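Local coordinates for protein Orf34 (Pseudomonas syringae pv. syringae, PDB 5KLP) that acts as an inositol-hexakisphosphate-activated serine/threonine acetyltransferase, a plant-pathogen effector that modifies host proteins, tubulin among them, and impairs the microtubule network and immunity, at residues Q112-V125 with Y152-D164. The protein carries 10 engineered substitutions. Residues are numbered along the deposited sequence; the frame is centred on the assembly and turned at random.
With CIT (citric acid), chain E.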
# COMPACT_ATOMS: atom_id res chain seq x y z
N GLN A 112 -11.18 2.79 -4.60
CA GLN A 112 -11.54 2.76 -6.02
C GLN A 112 -12.99 3.16 -6.20
O GLN A 112 -13.80 3.02 -5.29
CB GLN A 112 -11.32 1.37 -6.61
CG GLN A 112 -9.92 0.83 -6.37
CD GLN A 112 -8.85 1.65 -7.06
OE1 GLN A 112 -9.04 2.15 -8.17
NE2 GLN A 112 -7.72 1.82 -6.39
N THR A 113 -13.33 3.63 -7.40
CA THR A 113 -14.70 4.04 -7.69
C THR A 113 -15.31 3.21 -8.84
O THR A 113 -14.64 2.91 -9.83
CB THR A 113 -14.75 5.53 -8.04
OG1 THR A 113 -14.21 6.29 -6.95
CG2 THR A 113 -16.17 5.98 -8.36
N CYS A 114 -16.56 2.81 -8.69
CA CYS A 114 -17.30 2.17 -9.76
C CYS A 114 -17.75 3.22 -10.78
O CYS A 114 -18.47 4.14 -10.44
CB CYS A 114 -18.50 1.42 -9.18
SG CYS A 114 -19.57 0.71 -10.42
N PRO A 115 -17.32 3.08 -12.04
CA PRO A 115 -17.59 4.02 -13.13
C PRO A 115 -19.08 4.21 -13.40
O PRO A 115 -19.51 5.31 -13.75
CB PRO A 115 -16.93 3.35 -14.35
CG PRO A 115 -15.91 2.45 -13.77
CD PRO A 115 -16.47 1.96 -12.47
N GLU A 116 -19.86 3.15 -13.22
CA GLU A 116 -21.28 3.19 -13.55
C GLU A 116 -22.13 3.87 -12.48
O GLU A 116 -23.21 4.38 -12.79
CB GLU A 116 -21.81 1.78 -13.81
CG GLU A 116 -21.34 1.17 -15.12
CD GLU A 116 -19.94 0.59 -15.05
OE1 GLU A 116 -19.47 0.27 -13.93
OE2 GLU A 116 -19.29 0.47 -16.11
N THR A 117 -21.66 3.88 -11.23
CA THR A 117 -22.45 4.41 -10.12
C THR A 117 -21.82 5.58 -9.36
O THR A 117 -22.50 6.28 -8.61
CB THR A 117 -22.72 3.34 -9.08
OG1 THR A 117 -21.47 2.93 -8.53
CG2 THR A 117 -23.42 2.13 -9.71
N GLY A 118 -20.52 5.75 -9.50
CA GLY A 118 -19.82 6.73 -8.69
C GLY A 118 -19.63 6.25 -7.26
O GLY A 118 -19.10 6.98 -6.41
N GLN A 119 -20.04 5.02 -6.97
CA GLN A 119 -19.86 4.50 -5.61
C GLN A 119 -18.39 4.13 -5.35
O GLN A 119 -17.74 3.51 -6.20
CB GLN A 119 -20.75 3.29 -5.37
CG GLN A 119 -20.67 2.76 -3.95
CD GLN A 119 -21.57 1.57 -3.72
OE1 GLN A 119 -21.96 0.88 -4.65
NE2 GLN A 119 -21.94 1.36 -2.46
N THR A 120 -17.86 4.52 -4.20
CA THR A 120 -16.51 4.09 -3.83
C THR A 120 -16.60 2.70 -3.22
O THR A 120 -17.54 2.38 -2.51
CB THR A 120 -15.80 5.07 -2.87
OG1 THR A 120 -16.55 5.17 -1.66
CG2 THR A 120 -15.69 6.47 -3.52
N LEU A 121 -15.61 1.86 -3.53
CA LEU A 121 -15.71 0.44 -3.25
C LEU A 121 -14.52 -0.10 -2.49
O LEU A 121 -14.16 -1.27 -2.66
CB LEU A 121 -15.87 -0.33 -4.56
CG LEU A 121 -17.19 -0.11 -5.29
CD1 LEU A 121 -17.25 -0.89 -6.61
CD2 LEU A 121 -18.34 -0.48 -4.38
N LYS A 122 -13.92 0.73 -1.63
CA LYS A 122 -12.74 0.30 -0.89
C LYS A 122 -11.62 -0.10 -1.89
O LYS A 122 -11.32 0.66 -2.82
CB LYS A 122 -13.09 -0.85 0.06
CG LYS A 122 -14.27 -0.57 1.03
CD LYS A 122 -14.07 0.74 1.81
CE LYS A 122 -15.32 1.17 2.60
NZ LYS A 122 -16.39 1.78 1.75
N HIS A 123 -11.05 -1.29 -1.72
CA HIS A 123 -9.92 -1.71 -2.58
C HIS A 123 -8.85 -0.62 -2.73
O HIS A 123 -8.38 -0.34 -3.84
CB HIS A 123 -10.41 -2.12 -3.97
CG HIS A 123 -11.23 -3.36 -3.97
ND1 HIS A 123 -12.55 -3.38 -3.60
CD2 HIS A 123 -10.90 -4.64 -4.27
CE1 HIS A 123 -13.01 -4.62 -3.68
NE2 HIS A 123 -12.03 -5.40 -4.09
N HIS A 124 -8.48 -0.03 -1.60
CA HIS A 124 -7.60 1.13 -1.57
C HIS A 124 -6.23 0.93 -2.20
O HIS A 124 -5.67 -0.17 -2.20
CB HIS A 124 -7.42 1.57 -0.13
CG HIS A 124 -8.66 2.13 0.48
ND1 HIS A 124 -9.77 1.35 0.76
CD2 HIS A 124 -8.99 3.39 0.84
CE1 HIS A 124 -10.72 2.11 1.28
NE2 HIS A 124 -10.27 3.35 1.34
N VAL A 125 -5.68 2.01 -2.73
CA VAL A 125 -4.29 2.02 -3.17
C VAL A 125 -3.63 3.26 -2.60
O VAL A 125 -4.29 4.12 -2.02
CB VAL A 125 -4.16 2.02 -4.70
CG1 VAL A 125 -4.78 0.74 -5.27
CG2 VAL A 125 -4.81 3.27 -5.28
N TYR A 152 -12.06 -8.77 -13.43
CA TYR A 152 -11.62 -7.58 -14.19
C TYR A 152 -12.16 -6.27 -13.62
O TYR A 152 -12.16 -5.26 -14.32
CB TYR A 152 -12.00 -7.69 -15.67
CG TYR A 152 -11.54 -8.99 -16.29
CD1 TYR A 152 -10.24 -9.14 -16.73
CD2 TYR A 152 -12.42 -10.05 -16.45
CE1 TYR A 152 -9.81 -10.33 -17.29
CE2 TYR A 152 -12.00 -11.24 -17.02
CZ TYR A 152 -10.69 -11.37 -17.43
OH TYR A 152 -10.26 -12.55 -18.00
N GLN A 153 -12.61 -6.29 -12.37
CA GLN A 153 -13.17 -5.08 -11.78
C GLN A 153 -12.09 -4.06 -11.39
O GLN A 153 -12.24 -2.86 -11.65
CB GLN A 153 -14.03 -5.43 -10.58
CG GLN A 153 -15.20 -6.37 -10.94
CD GLN A 153 -16.20 -5.73 -11.89
OE1 GLN A 153 -16.97 -4.85 -11.50
NE2 GLN A 153 -16.20 -6.18 -13.14
N GLN A 154 -11.00 -4.51 -10.77
CA GLN A 154 -9.94 -3.57 -10.39
C GLN A 154 -9.39 -2.86 -11.63
O GLN A 154 -9.06 -1.68 -11.58
CB GLN A 154 -8.79 -4.25 -9.64
CG GLN A 154 -8.90 -4.23 -8.11
CD GLN A 154 -9.02 -2.84 -7.48
OE1 GLN A 154 -10.11 -2.30 -7.39
NE2 GLN A 154 -7.89 -2.27 -7.02
N LEU A 155 -9.28 -3.60 -12.74
CA LEU A 155 -8.77 -3.01 -13.97
C LEU A 155 -9.65 -1.86 -14.43
O LEU A 155 -9.15 -0.81 -14.81
CB LEU A 155 -8.67 -4.05 -15.08
CG LEU A 155 -8.30 -3.50 -16.46
CD1 LEU A 155 -6.93 -2.85 -16.42
CD2 LEU A 155 -8.33 -4.61 -17.50
N GLN A 156 -10.97 -2.06 -14.40
CA GLN A 156 -11.92 -1.02 -14.80
C GLN A 156 -11.82 0.21 -13.87
O GLN A 156 -11.90 1.36 -14.32
CB GLN A 156 -13.35 -1.60 -14.79
CG GLN A 156 -14.47 -0.58 -14.96
CD GLN A 156 -15.81 -1.06 -14.36
OE1 GLN A 156 -15.84 -1.69 -13.29
NE2 GLN A 156 -16.90 -0.78 -15.06
N ARG A 157 -11.60 -0.04 -12.59
CA ARG A 157 -11.47 1.02 -11.60
C ARG A 157 -10.16 1.81 -11.80
O ARG A 157 -10.15 3.05 -11.69
CB ARG A 157 -11.53 0.45 -10.18
CG ARG A 157 -12.88 -0.21 -9.83
CD ARG A 157 -12.72 -1.15 -8.63
NE ARG A 157 -13.86 -2.05 -8.48
CZ ARG A 157 -13.83 -3.18 -7.78
NH1 ARG A 157 -12.71 -3.57 -7.16
NH2 ARG A 157 -14.92 -3.91 -7.70
N HIS A 158 -9.06 1.11 -12.07
CA HIS A 158 -7.78 1.78 -12.38
C HIS A 158 -7.88 2.60 -13.67
O HIS A 158 -7.36 3.72 -13.74
CB HIS A 158 -6.64 0.76 -12.50
CG HIS A 158 -6.11 0.29 -11.17
ND1 HIS A 158 -5.66 1.16 -10.21
CD2 HIS A 158 -5.94 -0.96 -10.67
CE1 HIS A 158 -5.24 0.47 -9.16
NE2 HIS A 158 -5.40 -0.81 -9.42
N ASN A 159 -8.55 2.06 -14.68
CA ASN A 159 -8.76 2.80 -15.92
C ASN A 159 -9.57 4.08 -15.70
O ASN A 159 -9.32 5.09 -16.36
CB ASN A 159 -9.45 1.91 -16.97
CG ASN A 159 -8.44 1.07 -17.76
OD1 ASN A 159 -7.31 1.52 -18.00
ND2 ASN A 159 -8.82 -0.14 -18.14
N LEU A 160 -10.54 4.03 -14.79
CA LEU A 160 -11.29 5.24 -14.47
C LEU A 160 -10.34 6.32 -13.92
O LEU A 160 -10.39 7.47 -14.35
CB LEU A 160 -12.42 4.94 -13.47
CG LEU A 160 -13.31 6.12 -13.05
CD1 LEU A 160 -14.02 6.73 -14.28
CD2 LEU A 160 -14.33 5.69 -12.00
N THR A 161 -9.48 5.94 -12.98
CA THR A 161 -8.49 6.87 -12.43
C THR A 161 -7.60 7.45 -13.52
O THR A 161 -7.40 8.66 -13.60
CB THR A 161 -7.63 6.16 -11.36
OG1 THR A 161 -8.49 5.64 -10.35
CG2 THR A 161 -6.63 7.14 -10.71
N LEU A 162 -7.08 6.58 -14.38
CA LEU A 162 -6.22 7.02 -15.47
C LEU A 162 -6.96 7.96 -16.41
O LEU A 162 -6.43 8.98 -16.87
CB LEU A 162 -5.67 5.81 -16.25
CG LEU A 162 -4.75 4.87 -15.48
CD1 LEU A 162 -4.38 3.65 -16.32
CD2 LEU A 162 -3.48 5.60 -15.05
N GLU A 163 -8.20 7.61 -16.71
CA GLU A 163 -9.00 8.42 -17.62
C GLU A 163 -9.19 9.83 -17.05
O GLU A 163 -9.04 10.83 -17.76
CB GLU A 163 -10.35 7.76 -17.87
CG GLU A 163 -11.25 8.51 -18.81
CD GLU A 163 -12.65 7.93 -18.83
OE1 GLU A 163 -13.25 7.80 -17.74
OE2 GLU A 163 -13.16 7.61 -19.93
N ASP A 164 -9.53 9.89 -15.77
CA ASP A 164 -9.76 11.16 -15.12
C ASP A 164 -8.46 11.97 -15.03
O ASP A 164 -8.46 13.16 -15.29
CB ASP A 164 -10.39 10.95 -13.73
CG ASP A 164 -11.84 10.47 -13.81
OD1 ASP A 164 -12.53 10.83 -14.80
OD2 ASP A 164 -12.31 9.75 -12.90
C1 CIT E . -12.25 -9.05 -4.28
O1 CIT E . -12.11 -9.97 -3.43
O2 CIT E . -12.84 -8.01 -3.92
C2 CIT E . -11.70 -9.25 -5.68
C3 CIT E . -12.10 -8.25 -6.77
O7 CIT E . -11.13 -7.17 -6.74
C4 CIT E . -12.05 -8.95 -8.13
C5 CIT E . -11.93 -7.92 -9.23
O3 CIT E . -12.27 -8.22 -10.40
O4 CIT E . -11.49 -6.77 -8.98
C6 CIT E . -13.49 -7.65 -6.58
O5 CIT E . -14.51 -8.38 -6.61
O6 CIT E . -13.63 -6.42 -6.39
O HOH W 1 -6.97 3.65 -9.14
O HOH W 2 -11.39 4.25 -9.42
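The active-site wall of this YopJ-family acetyltransferase forms where the loop 112-125, carrying catalytic His123, lies against helix 153-167. Arg157 NH1 sits 3.4 Å above the His123 ring plane, over its centre. That guanidinium is fixed from its own helix: NH1 donates in its plane to Gln154 OE1 (2.9 Å). The imidazole is held at its edge, ND1 giving a nearly straight bond to Leu121 O (2.8 Å, 174°) only 3° out of the ring plane. With the ring so oriented, NE2 donates to O2 of a citrate, probably from the crystallisation liquor; both terminal nitrogens of Arg157 reach citrate O6. Gln112 packs CB on Arg157 CD (3.5 Å), and the bend at chi2 turns its amide toward the helix, where water 1 links OE1 (2.7 Å) to His158 ND1 and Thr161 OG1. His158 NE2 and Gln154 NE2 both bond catalytic Glu143, placing these helix residues beside the triad. Pro115 CG packs on Gln156 CG (3.6 Å) and Leu160 CD2, while Gln156 NE2 bonds Glu116 OE1 weakly (3.0 Å, 127°). His123, Glu143 and nearby Cys189 form the His-Glu-Cys catalytic triad of the YopJ family, in the CA peptidase clan.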